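Local coordinates for tartronic semialdehyde reductase (Salmonella typhimurium, PDB 1YB4), which catalyses the NAD(P)H-dependent reduction of tartronate semialdehyde (2-hydroxy-3-oxopropanoate) to (R)-glycerate, at residues G35-D39 with E40-L44. Residues are numbered along the deposited sequence; the frame is centred on the assembly and turned at random.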
loop_
_atom_site.group_PDB
_atom_site.type_symbol
_atom_site.label_atom_id
_atom_site.label_comp_id
_atom_site.label_asym_id
_atom_site.label_seq_id
_atom_site.Cartn_x
_atom_site.Cartn_y
_atom_site.Cartn_z
ATOM N N GLY A 35 -36.978 16.106 -6.123
ATOM C CA GLY A 35 -37.885 15.819 -5.036
ATOM C C GLY A 35 -38.856 16.932 -4.712
ATOM O O GLY A 35 -38.956 17.925 -5.439
ATOM N N PRO A 36 -39.622 16.758 -3.625
ATOM C CA PRO A 36 -40.603 17.743 -3.174
ATOM C C PRO A 36 -39.925 18.838 -2.370
ATOM O O PRO A 36 -39.211 18.553 -1.410
ATOM C CB PRO A 36 -41.541 16.912 -2.316
ATOM C CG PRO A 36 -40.597 15.920 -1.686
ATOM C CD PRO A 36 -39.766 15.495 -2.869
ATOM N N VAL A 37 -40.144 20.085 -2.768
ATOM C CA VAL A 37 -39.554 21.205 -2.061
ATOM C C VAL A 37 -40.089 21.248 -0.634
ATOM O O VAL A 37 -41.293 21.229 -0.408
ATOM C CB VAL A 37 -39.884 22.538 -2.746
ATOM C CG1 VAL A 37 -39.316 23.684 -1.941
ATOM C CG2 VAL A 37 -39.331 22.552 -4.146
ATOM N N ALA A 38 -39.182 21.297 0.330
ATOM C CA ALA A 38 -39.565 21.353 1.732
ATOM C C ALA A 38 -40.528 22.529 1.895
ATOM O O ALA A 38 -40.355 23.588 1.281
ATOM C CB ALA A 38 -38.336 21.555 2.602
ATOM N N ASP A 39 -41.553 22.342 2.713
ATOM C CA ASP A 39 -42.531 23.400 2.935
ATOM C C ASP A 39 -41.869 24.688 3.444
ATOM O O ASP A 39 -42.156 25.781 2.949
ATOM C CB ASP A 39 -43.568 22.942 3.959
ATOM C CG ASP A 39 -43.605 23.846 5.186
ATOM O OD1 ASP A 39 -44.255 24.916 5.122
ATOM O OD2 ASP A 39 -42.962 23.496 6.204
ATOM N N GLU A 40 -40.983 24.544 4.431
ATOM C CA GLU A 40 -40.305 25.680 5.044
ATOM C C GLU A 40 -39.820 26.754 4.078
ATOM O O GLU A 40 -40.049 27.940 4.323
ATOM C CB GLU A 40 -39.137 25.202 5.912
ATOM C CG GLU A 40 -38.541 26.309 6.776
ATOM C CD GLU A 40 -37.591 25.790 7.837
ATOM O OE1 GLU A 40 -37.048 26.613 8.605
ATOM O OE2 GLU A 40 -37.387 24.556 7.902
ATOM N N LEU A 41 -39.154 26.360 2.992
ATOM C CA LEU A 41 -38.674 27.360 2.043
ATOM C C LEU A 41 -39.774 27.779 1.075
ATOM O O LEU A 41 -39.717 28.864 0.499
ATOM C CB LEU A 41 -37.437 26.882 1.262
ATOM C CG LEU A 41 -37.541 25.843 0.147
ATOM C CD1 LEU A 41 -36.267 25.860 -0.693
ATOM C CD2 LEU A 41 -37.769 24.474 0.745
ATOM N N LEU A 42 -40.777 26.932 0.884
ATOM C CA LEU A 42 -41.861 27.325 0.002
ATOM C C LEU A 42 -42.567 28.477 0.705
ATOM O O LEU A 42 -42.733 29.554 0.134
ATOM C CB LEU A 42 -42.833 26.166 -0.248
ATOM C CG LEU A 42 -42.459 25.242 -1.412
ATOM C CD1 LEU A 42 -43.459 24.107 -1.529
ATOM C CD2 LEU A 42 -42.418 26.045 -2.708
ATOM N N SER A 43 -42.941 28.255 1.961
ATOM C CA SER A 43 -43.628 29.271 2.751
ATOM C C SER A 43 -42.655 30.303 3.306
ATOM O O SER A 43 -42.815 30.765 4.436
ATOM C CB SER A 43 -44.365 28.621 3.923
ATOM O OG SER A 43 -43.451 28.257 4.950
ATOM N N LEU A 44 -41.649 30.662 2.516
ATOM C CA LEU A 44 -40.648 31.629 2.949
ATOM C C LEU A 44 -40.294 32.524 1.773
ATOM O O LEU A 44 -39.446 33.409 1.891
ATOM C CB LEU A 44 -39.402 30.896 3.470
ATOM C CG LEU A 44 -38.379 31.599 4.375
ATOM C CD1 LEU A 44 -39.057 32.160 5.602
ATOM C CD2 LEU A 44 -37.306 30.608 4.800
#
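V37 and L42 meet where the loop after strand 28-31 turns into the short helix 39-42. The CG1 methyl of V37 lies 3.5 Å from CG of L42, the branch point of the leucine. V37 places this methyl anti to its own backbone N (chi1 177°), which carries it towards the helix, where L41 is a second neighbour, although the modelled position of L41 CD2 is uncertain. L41 is the buried member of the group: it also packs on L11, on A19 and I20 of helix 15-24 and on V31, while V37 touches L11, V31 and N48.

D39 contributes mainly through its backbone carbonyl. S43 N donates to D39 O at 2.8 Å with an N-H...O angle of 170°, an almost straight bond that closes one helical turn; L42 N makes only a weak, strongly bent approach to the same oxygen at 2.7 Å. The D39 carboxylate runs alongside the first turn, past the E40 amide, and its OD1 comes within 3.4 Å of S43 OG, at most a weak interaction. E40, its chain extended from CB outwards, sends OE1 to a salt bridge with R24, tying the helix to the neighbouring helix 15-24.

A38 occupies the N-cap position of this single-turn helix. The contact thus forms the loop-to-helix junction that follows the second strand of the Rossmann-type NAD-binding domain, beside strand 28-31, which is outermost in the sheet within this chain.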